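PDB 4LXR: protein toll from Drosophila melanogaster, which serves as the cell-surface receptor for the cleaved cytokine spaetzle C-106, switching on the Toll pathway in embryonic dorsal-ventral patterning and in innate antifungal defence. Local coordinates for residues Asn523-His528 with Ser558-Leu563; Trp465-Leu470 with Ala491-Asn496; Met185-Phe190 with Lys211-Gly216. One frame throughout, in Å; residues are numbered along the deposited sequence.

Contact 1: residues Asn523-His528 with Ser558-Leu563; sequences NNNLVH and SRQFKL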
loop_
_atom_site.group_PDB
_atom_site.type_symbol
_atom_site.label_atom_id
_atom_site.label_comp_id
_atom_site.label_asym_id
_atom_site.label_seq_id
_atom_site.Cartn_x
_atom_site.Cartn_y
_atom_site.Cartn_z
ATOM N N ASN A 523 -23.001 20.947 -8.979
ATOM C CA ASN A 523 -23.918 19.844 -8.719
ATOM C C ASN A 523 -23.882 18.811 -9.844
ATOM O O ASN A 523 -24.899 18.202 -10.180
ATOM C CB ASN A 523 -25.345 20.372 -8.519
ATOM C CG ASN A 523 -26.219 19.413 -7.725
ATOM O OD1 ASN A 523 -27.166 18.828 -8.255
ATOM N ND2 ASN A 523 -25.896 19.241 -6.446
ATOM N N ASN A 524 -22.700 18.613 -10.421
ATOM C CA ASN A 524 -22.544 17.702 -11.550
ATOM C C ASN A 524 -21.224 16.936 -11.497
ATOM O O ASN A 524 -20.558 16.741 -12.515
ATOM C CB ASN A 524 -22.670 18.469 -12.868
ATOM C CG ASN A 524 -22.918 17.558 -14.055
ATOM O OD1 ASN A 524 -22.036 17.355 -14.891
ATOM N ND2 ASN A 524 -24.120 16.996 -14.127
ATOM N N ASN A 525 -20.852 16.503 -10.297
ATOM C CA ASN A 525 -19.613 15.763 -10.093
ATOM C C ASN A 525 -19.860 14.261 -9.968
ATOM O O ASN A 525 -21.002 13.803 -10.047
ATOM C CB ASN A 525 -18.891 16.282 -8.845
ATOM C CG ASN A 525 -19.744 16.178 -7.587
ATOM O OD1 ASN A 525 -20.975 16.106 -7.657
ATOM N ND2 ASN A 525 -19.091 16.174 -6.428
ATOM N N LEU A 526 -18.790 13.495 -9.784
ATOM C CA LEU A 526 -18.933 12.082 -9.448
ATOM C C LEU A 526 -18.016 11.687 -8.292
ATOM O O LEU A 526 -16.787 11.754 -8.400
ATOM C CB LEU A 526 -18.683 11.185 -10.659
ATOM C CG LEU A 526 -18.737 9.688 -10.334
ATOM C CD1 LEU A 526 -20.054 9.322 -9.689
ATOM C CD2 LEU A 526 -18.512 8.858 -11.582
ATOM N N VAL A 527 -18.632 11.267 -7.192
ATOM C CA VAL A 527 -17.913 10.871 -5.988
ATOM C C VAL A 527 -18.100 9.389 -5.709
ATOM O O VAL A 527 -19.224 8.909 -5.659
ATOM C CB VAL A 527 -18.436 11.649 -4.773
ATOM C CG1 VAL A 527 -17.590 11.345 -3.538
ATOM C CG2 VAL A 527 -18.448 13.144 -5.073
ATOM N N HIS A 528 -17.001 8.662 -5.529
ATOM C CA HIS A 528 -17.070 7.257 -5.129
ATOM C C HIS A 528 -17.090 7.146 -3.615
ATOM O O HIS A 528 -16.350 7.849 -2.927
ATOM C CB HIS A 528 -15.879 6.469 -5.675
ATOM C CG HIS A 528 -15.792 6.453 -7.169
ATOM N ND1 HIS A 528 -16.144 5.353 -7.925
ATOM C CD2 HIS A 528 -15.390 7.399 -8.050
ATOM C CE1 HIS A 528 -15.968 5.625 -9.204
ATOM N NE2 HIS A 528 -15.511 6.860 -9.308
ATOM N N SER A 558 -28.793 10.325 -6.863
ATOM C CA SER A 558 -28.228 8.988 -7.060
ATOM C C SER A 558 -27.047 8.916 -8.028
ATOM O O SER A 558 -26.170 8.057 -7.885
ATOM C CB SER A 558 -29.315 8.054 -7.568
ATOM O OG SER A 558 -29.713 8.418 -8.881
ATOM N N ARG A 559 -27.041 9.801 -9.020
ATOM C CA ARG A 559 -26.057 9.738 -10.090
ATOM C C ARG A 559 -24.911 10.723 -9.864
ATOM O O ARG A 559 -24.000 10.830 -10.684
ATOM C CB ARG A 559 -26.724 9.994 -11.444
ATOM C CG ARG A 559 -25.983 9.385 -12.625
ATOM C CD ARG A 559 -25.981 7.865 -12.547
ATOM N NE ARG A 559 -27.189 7.285 -13.130
ATOM C CZ ARG A 559 -27.492 5.991 -13.093
ATOM N NH1 ARG A 559 -26.679 5.133 -12.490
ATOM N NH2 ARG A 559 -28.611 5.556 -13.657
ATOM N N GLN A 560 -24.963 11.447 -8.749
ATOM C CA GLN A 560 -23.842 12.289 -8.347
ATOM C C GLN A 560 -22.770 11.436 -7.673
ATOM O O GLN A 560 -21.604 11.811 -7.630
ATOM C CB GLN A 560 -24.294 13.428 -7.423
ATOM C CG GLN A 560 -24.265 14.821 -8.068
ATOM C CD GLN A 560 -25.356 15.024 -9.122
ATOM O OE1 GLN A 560 -26.533 15.198 -8.794
ATOM N NE2 GLN A 560 -24.961 15.012 -10.394
ATOM N N PHE A 561 -23.165 10.278 -7.157
ATOM C CA PHE A 561 -22.208 9.382 -6.516
ATOM C C PHE A 561 -22.275 7.953 -7.047
ATOM O O PHE A 561 -23.233 7.567 -7.710
ATOM C CB PHE A 561 -22.379 9.385 -4.990
ATOM C CG PHE A 561 -23.794 9.134 -4.528
ATOM C CD1 PHE A 561 -24.425 7.921 -4.778
ATOM C CD2 PHE A 561 -24.481 10.106 -3.810
ATOM C CE1 PHE A 561 -25.721 7.691 -4.344
ATOM C CE2 PHE A 561 -25.769 9.884 -3.368
ATOM C CZ PHE A 561 -26.396 8.672 -3.638
ATOM N N LYS A 562 -21.243 7.180 -6.730
ATOM C CA LYS A 562 -21.178 5.761 -7.044
ATOM C C LYS A 562 -20.754 5.004 -5.786
ATOM O O LYS A 562 -19.620 5.153 -5.303
ATOM C CB LYS A 562 -20.185 5.510 -8.182
ATOM C CG LYS A 562 -19.839 4.045 -8.399
ATOM C CD LYS A 562 -19.084 3.855 -9.708
ATOM C CE LYS A 562 -18.639 2.415 -9.890
ATOM N NZ LYS A 562 -19.770 1.464 -9.728
ATOM N N LEU A 563 -21.674 4.204 -5.252
ATOM C CA LEU A 563 -21.447 3.502 -3.995
ATOM C C LEU A 563 -20.887 2.114 -4.244
ATOM O O LEU A 563 -21.362 1.395 -5.124
ATOM C CB LEU A 563 -22.752 3.385 -3.208
ATOM C CG LEU A 563 -23.561 4.674 -3.107
ATOM C CD1 LEU A 563 -24.890 4.405 -2.426
ATOM C CD2 LEU A 563 -22.766 5.717 -2.352
#
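Arg-559 meets Leu-526 through its backbone: its carbonyl oxygen comes near Leu-526 CD1. Gln-560 does more. Its carbonyl accepts the N-H of Val-527 (N to O 3.1 Å). The same oxygen lies 3.2 Å from Leu-526 CA in a CA-H...O contact. The side chain bends at chi2 (71°) and runs along the loop residues 523-525, crossing Asn-523 and Asn-525 at about right angles. Gln-560 CG sits 3.6 Å from Asn-525 OD1. The amide ND2 of Asn-525 points elsewhere, to the carbonyls of Phe-492 and Ser-494. With an alanine in place of Gln-560 the backbone bond could stay, but Asn-523 and Asn-525 would probably lose the chain they pack on and a gap would probably open beside them. Phe-561 pairs with Val-527, and both side chains lie on the same face. Phe-561 CB touches Val-527 O at 3.3 Å, while the ring leads away toward Leu-490. Lys-562 N returns a bond to Val-527 O (2.9 Å). Its chain, extended as far as CE and bent at the end, passes the His-528 ring obliquely, Lys-562 CD to His-528 CE1 3.6 Å. The ring of His-499 stacks with that of His-528. The parallel pairing is thus carried by backbone polar groups, and the nearby lysine charge is likely to disfavour a protonated His-528.

Contact 2: residues Trp465-Leu470 with Ala491-Asn496; sequences WKNTML and AFLSQN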
loop_
_atom_site.group_PDB
_atom_site.type_symbol
_atom_site.label_atom_id
_atom_site.label_comp_id
_atom_site.label_asym_id
_atom_site.label_seq_id
_atom_site.Cartn_x
_atom_site.Cartn_y
_atom_site.Cartn_z
ATOM N N TRP A 465 -16.185 19.325 4.594
ATOM C CA TRP A 465 -15.659 18.221 3.783
ATOM C C TRP A 465 -16.489 18.070 2.516
ATOM O O TRP A 465 -15.988 17.638 1.475
ATOM C CB TRP A 465 -15.639 16.895 4.561
ATOM C CG TRP A 465 -14.850 16.928 5.852
ATOM C CD1 TRP A 465 -13.949 17.876 6.242
ATOM C CD2 TRP A 465 -14.909 15.969 6.918
ATOM N NE1 TRP A 465 -13.451 17.573 7.487
ATOM C CE2 TRP A 465 -14.023 16.405 7.922
ATOM C CE3 TRP A 465 -15.629 14.788 7.122
ATOM C CZ2 TRP A 465 -13.838 15.702 9.114
ATOM C CZ3 TRP A 465 -15.452 14.093 8.310
ATOM C CH2 TRP A 465 -14.559 14.549 9.288
ATOM N N LYS A 466 -17.766 18.432 2.605
ATOM C CA LYS A 466 -18.668 18.293 1.468
ATOM C C LYS A 466 -18.682 19.546 0.605
ATOM O O LYS A 466 -18.779 19.467 -0.619
ATOM C CB LYS A 466 -20.101 18.005 1.940
ATOM C CG LYS A 466 -20.324 16.655 2.607
ATOM C CD LYS A 466 -21.789 16.504 3.022
ATOM C CE LYS A 466 -22.175 17.595 4.016
ATOM N NZ LYS A 466 -23.495 17.398 4.648
ATOM N N ASN A 467 -18.606 20.707 1.248
ATOM C CA ASN A 467 -18.952 21.951 0.568
ATOM C C ASN A 467 -17.829 22.968 0.449
ATOM O O ASN A 467 -17.921 23.896 -0.353
ATOM C CB ASN A 467 -20.162 22.595 1.245
ATOM C CG ASN A 467 -21.387 21.704 1.204
ATOM O OD1 ASN A 467 -21.727 21.142 0.159
ATOM N ND2 ASN A 467 -22.053 21.563 2.346
ATOM N N THR A 468 -16.767 22.793 1.228
ATOM C CA THR A 468 -15.686 23.767 1.226
ATOM C C THR A 468 -14.461 23.204 0.515
ATOM O O THR A 468 -13.745 23.924 -0.165
ATOM C CB THR A 468 -15.323 24.213 2.660
ATOM O OG1 THR A 468 -16.497 24.682 3.331
ATOM C CG2 THR A 468 -14.288 25.328 2.634
ATOM N N MET A 469 -14.229 21.906 0.663
ATOM C CA MET A 469 -13.077 21.274 0.035
ATOM C C MET A 469 -13.431 20.804 -1.360
ATOM O O MET A 469 -13.758 19.633 -1.574
ATOM C CB MET A 469 -12.581 20.109 0.882
ATOM C CG MET A 469 -12.200 20.538 2.274
ATOM S SD MET A 469 -11.659 19.168 3.296
ATOM C CE MET A 469 -11.278 20.043 4.824
ATOM N N LEU A 470 -13.353 21.726 -2.312
ATOM C CA LEU A 470 -13.827 21.462 -3.662
ATOM C C LEU A 470 -12.786 20.716 -4.488
ATOM O O LEU A 470 -13.066 20.277 -5.605
ATOM C CB LEU A 470 -14.227 22.770 -4.342
ATOM C CG LEU A 470 -15.716 23.131 -4.308
ATOM C CD1 LEU A 470 -16.386 22.654 -3.031
ATOM C CD2 LEU A 470 -15.888 24.633 -4.473
ATOM N N ALA A 491 -23.416 13.968 -0.062
ATOM C CA ALA A 491 -23.446 15.076 -1.016
ATOM C C ALA A 491 -22.147 15.888 -1.077
ATOM O O ALA A 491 -22.148 17.088 -0.790
ATOM C CB ALA A 491 -24.644 15.989 -0.746
ATOM N N PHE A 492 -21.052 15.235 -1.470
ATOM C CA PHE A 492 -19.751 15.902 -1.590
ATOM C C PHE A 492 -19.681 16.656 -2.922
ATOM O O PHE A 492 -20.016 16.098 -3.964
ATOM C CB PHE A 492 -18.599 14.890 -1.519
ATOM C CG PHE A 492 -18.536 14.107 -0.236
ATOM C CD1 PHE A 492 -17.793 14.574 0.844
ATOM C CD2 PHE A 492 -19.197 12.896 -0.111
ATOM C CE1 PHE A 492 -17.728 13.851 2.026
ATOM C CE2 PHE A 492 -19.133 12.166 1.079
ATOM C CZ PHE A 492 -18.390 12.647 2.146
ATOM N N LEU A 493 -19.221 17.905 -2.891
ATOM C CA LEU A 493 -19.246 18.762 -4.079
ATOM C C LEU A 493 -17.926 18.802 -4.857
ATOM O O LEU A 493 -17.822 19.483 -5.880
ATOM C CB LEU A 493 -19.656 20.189 -3.696
ATOM C CG LEU A 493 -21.138 20.577 -3.748
ATOM C CD1 LEU A 493 -22.043 19.476 -3.208
ATOM C CD2 LEU A 493 -21.349 21.877 -2.984
ATOM N N SER A 494 -16.921 18.074 -4.387
ATOM C CA SER A 494 -15.615 18.092 -5.048
ATOM C C SER A 494 -15.628 17.533 -6.482
ATOM O O SER A 494 -16.237 16.499 -6.762
ATOM C CB SER A 494 -14.566 17.363 -4.208
ATOM O OG SER A 494 -13.366 17.230 -4.947
ATOM N N GLN A 495 -14.922 18.219 -7.375
ATOM C CA GLN A 495 -14.894 17.850 -8.786
ATOM C C GLN A 495 -13.558 17.232 -9.185
ATOM O O GLN A 495 -13.214 17.191 -10.367
ATOM C CB GLN A 495 -15.183 19.080 -9.655
ATOM C CG GLN A 495 -16.664 19.416 -9.804
ATOM C CD GLN A 495 -17.278 18.785 -11.046
ATOM O OE1 GLN A 495 -17.179 17.576 -11.258
ATOM N NE2 GLN A 495 -17.902 19.609 -11.883
ATOM N N ASN A 496 -12.822 16.747 -8.190
ATOM C CA ASN A 496 -11.471 16.225 -8.377
ATOM C C ASN A 496 -11.395 14.731 -8.046
ATOM O O ASN A 496 -10.530 14.298 -7.296
ATOM C CB ASN A 496 -10.497 17.019 -7.499
ATOM C CG ASN A 496 -9.033 16.688 -7.776
ATOM O OD1 ASN A 496 -8.669 16.266 -8.876
ATOM N ND2 ASN A 496 -8.187 16.878 -6.766
#
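Two backbone bonds join the segments: Leu-493 N to Lys-466 O at 2.8 Å, and Gln-495 N to Leu-470 O at 3.3 Å. Between these acceptors segment 465-470 makes an inverse gamma turn centred on Met-469. Lys-466 lies across the Phe-492 ring. Its CG stands over one face, 4.1 Å from the ring centroid and 28° off the normal, a CH-pi contact. Its CG is anti to the carbonyl carbon (chi1 -67°), which sets CG over the ring. CB rests against Ala-491 O at 3.5 Å, and the ammonium end goes on to the carbonyl of Glu-488. Trp-465 O reaches the same ring at its edge, in the plane, 3.6 Å from CD1. Asn-467 OD1 comes close to Leu-493 CD2 at 3.2 Å, while its ND2 is held by Asn-463. Leu-470 and Leu-493 lie side by side and point the same way, Leu-470 CD1 to Leu-493 CB 4.1 Å. Ser-494 CB packs against the carbonyls of Met-469 and Leu-470, and its OG bonds to the carbonyl of Leu-472. Asn-496 N makes a weak bond back to this hydroxyl. Such backbone pairing outside the strands, where one turn of the chain rests on the next, is one of the ways neighbouring coils stack in a leucine-rich repeat solenoid. Here it joins the end of repeat 13 to the end of repeat 14 and the start of repeat 15.

Contact 3: residues Met185-Phe190 with Lys211-Gly216; sequences MPRGIF and KHDFEG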
loop_
_atom_site.group_PDB
_atom_site.type_symbol
_atom_site.label_atom_id
_atom_site.label_comp_id
_atom_site.label_asym_id
_atom_site.label_seq_id
_atom_site.Cartn_x
_atom_site.Cartn_y
_atom_site.Cartn_z
ATOM N N MET A 185 45.172 3.892 9.248
ATOM C CA MET A 185 45.414 4.654 8.034
ATOM C C MET A 185 46.882 4.529 7.627
ATOM O O MET A 185 47.776 4.754 8.438
ATOM C CB MET A 185 45.078 6.131 8.251
ATOM C CG MET A 185 44.957 6.920 6.954
ATOM S SD MET A 185 43.424 6.481 6.111
ATOM C CE MET A 185 42.251 7.017 7.348
ATOM N N PRO A 186 47.136 4.168 6.364
ATOM C CA PRO A 186 48.508 4.214 5.838
ATOM C C PRO A 186 49.061 5.629 5.966
ATOM O O PRO A 186 48.326 6.585 5.754
ATOM C CB PRO A 186 48.330 3.831 4.361
ATOM C CG PRO A 186 47.063 3.054 4.328
ATOM C CD PRO A 186 46.169 3.706 5.358
ATOM N N ARG A 187 50.331 5.765 6.326
ATOM C CA ARG A 187 50.903 7.080 6.569
ATOM C C ARG A 187 51.469 7.717 5.311
ATOM O O ARG A 187 51.958 7.021 4.418
ATOM C CB ARG A 187 52.000 6.999 7.630
ATOM C CG ARG A 187 51.493 6.686 9.025
ATOM C CD ARG A 187 50.526 7.744 9.542
ATOM N NE ARG A 187 50.414 7.678 11.000
ATOM C CZ ARG A 187 49.541 8.372 11.723
ATOM N NH1 ARG A 187 48.689 9.186 11.126
ATOM N NH2 ARG A 187 49.514 8.250 13.044
ATOM N N GLY A 188 51.415 9.049 5.271
ATOM C CA GLY A 188 51.996 9.844 4.201
ATOM C C GLY A 188 51.536 9.507 2.786
ATOM O O GLY A 188 52.339 9.528 1.856
ATOM N N ILE A 189 50.258 9.201 2.607
ATOM C CA ILE A 189 49.780 8.812 1.276
ATOM C C ILE A 189 49.111 9.950 0.505
ATOM O O ILE A 189 49.164 9.998 -0.723
ATOM C CB ILE A 189 48.820 7.599 1.333
ATOM C CG1 ILE A 189 47.516 7.969 2.044
ATOM C CG2 ILE A 189 49.503 6.408 2.005
ATOM C CD1 ILE A 189 46.539 6.807 2.147
ATOM N N PHE A 190 48.500 10.876 1.231
ATOM C CA PHE A 190 47.698 11.918 0.599
ATOM C C PHE A 190 48.495 12.892 -0.280
ATOM O O PHE A 190 47.978 13.421 -1.274
ATOM C CB PHE A 190 46.895 12.650 1.657
ATOM C CG PHE A 190 45.878 11.785 2.331
ATOM C CD1 PHE A 190 44.725 11.397 1.658
ATOM C CD2 PHE A 190 46.072 11.352 3.630
ATOM C CE1 PHE A 190 43.789 10.602 2.279
ATOM C CE2 PHE A 190 45.150 10.554 4.256
ATOM C CZ PHE A 190 43.994 10.180 3.576
ATOM N N LYS A 211 44.095 12.868 14.216
ATOM C CA LYS A 211 44.255 14.007 13.314
ATOM C C LYS A 211 45.370 13.798 12.289
ATOM O O LYS A 211 45.185 14.039 11.096
ATOM C CB LYS A 211 44.487 15.266 14.154
ATOM C CG LYS A 211 45.098 16.447 13.448
ATOM C CD LYS A 211 45.254 17.609 14.444
ATOM C CE LYS A 211 46.145 18.719 13.890
ATOM N NZ LYS A 211 46.082 19.984 14.689
ATOM N N HIS A 212 46.505 13.293 12.744
ATOM C CA HIS A 212 47.650 13.067 11.870
ATOM C C HIS A 212 47.362 12.105 10.718
ATOM O O HIS A 212 48.052 12.137 9.693
ATOM C CB HIS A 212 48.852 12.564 12.685
ATOM C CG HIS A 212 50.124 12.464 11.893
ATOM N ND1 HIS A 212 50.793 13.570 11.413
ATOM C CD2 HIS A 212 50.846 11.388 11.498
ATOM C CE1 HIS A 212 51.873 13.179 10.760
ATOM N NE2 HIS A 212 51.930 11.860 10.798
ATOM N N ASP A 213 46.351 11.252 10.881
ATOM C CA ASP A 213 46.001 10.279 9.852
ATOM C C ASP A 213 45.597 10.971 8.542
ATOM O O ASP A 213 45.781 10.421 7.448
ATOM C CB ASP A 213 44.883 9.329 10.334
ATOM C CG ASP A 213 45.387 8.237 11.284
ATOM O OD1 ASP A 213 46.602 7.956 11.293
ATOM O OD2 ASP A 213 44.559 7.640 12.012
ATOM N N PHE A 214 45.065 12.183 8.646
ATOM C CA PHE A 214 44.584 12.880 7.456
ATOM C C PHE A 214 45.454 14.076 7.082
ATOM O O PHE A 214 45.021 14.970 6.357
ATOM C CB PHE A 214 43.124 13.308 7.632
ATOM C CG PHE A 214 42.213 12.174 7.995
ATOM C CD1 PHE A 214 41.840 11.244 7.045
ATOM C CD2 PHE A 214 41.750 12.028 9.288
ATOM C CE1 PHE A 214 41.010 10.191 7.383
ATOM C CE2 PHE A 214 40.909 10.980 9.626
ATOM C CZ PHE A 214 40.551 10.060 8.680
ATOM N N GLU A 215 46.690 14.086 7.563
ATOM C CA GLU A 215 47.627 15.148 7.191
ATOM C C GLU A 215 47.838 15.219 5.674
ATOM O O GLU A 215 48.189 14.230 5.025
ATOM C CB GLU A 215 48.962 14.953 7.907
ATOM C CG GLU A 215 50.085 15.757 7.341
ATOM C CD GLU A 215 51.404 15.388 7.978
ATOM O OE1 GLU A 215 52.194 14.665 7.331
ATOM O OE2 GLU A 215 51.641 15.811 9.131
ATOM N N GLY A 216 47.620 16.398 5.111
ATOM C CA GLY A 216 47.762 16.565 3.677
ATOM C C GLY A 216 46.488 16.306 2.879
ATOM O O GLY A 216 46.479 16.456 1.666
HETATM O O HOH W 1 44.705 5.058 11.918
HETATM O O HOH W 2 47.898 5.536 10.996
HETATM O O HOH W 3 47.977 9.308 6.125
#
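Met-185 crosses Phe-214 at about a right angle, between successive coils of the leucine-rich repeat solenoid, repeats 2 and 3. Its CG is anti to the backbone N (chi1 -165°), and bends at chi2 and chi3 bring CE to 3.4 Å from Phe-214 CE1. Met-185 CB packs on Asp-213 CG at 3.7 Å. No direct hydrogen bond links the segments, so water does part of the work. One water lies between Met-185 N and Asp-213 OD2, and another between Met-185 O and Asp-213 OD1. A third donates to both Pro-186 O and Asp-213 O, 2.8 Å from each. Asp-213 OD2 is also held by the backbone N of Thr-210. Arg-187 folds across to form a salt bridge with Asp-213. Its NH1 is modelled only 2.4 Å from Asp-213 OD1, so the exact placing is doubtful. As modelled, OD1 lies over one face of the guanidinium, and His-212 CD2 lies over the opposite face. Phe-190 then points into the next coil. It sits obliquely to Phe-214, with Phe-190 CZ 4.2 Å from Phe-214 CD1, consistent with the phenylalanine spine of Toll-like receptors. Phe-190 CB rests near the Gly-216 carbonyl. The ring edge meets another carbonyl: Asp-213 O lies near the ring plane, 3.3 Å from Phe-190 CE2.

In the fold
From the N terminus, contact 3 comes first. It closes a loop of 20 residues and ties repeat 2 to repeat 3 in the early part of the solenoid. Contact 2 follows far along the arc, its centre about 65 Å from that of contact 3. It also closes 20 residues, near the end of the first solenoid. Contact 1 closes last, over 29 residues, and joins strand 527-530 to strand 561-564 of the first C-terminal capping region. The three lie in series, and none nests in or crosses another. Contacts 1 and 2 touch through Asn-525, linking the coil of segment 491-496 to the one that follows it.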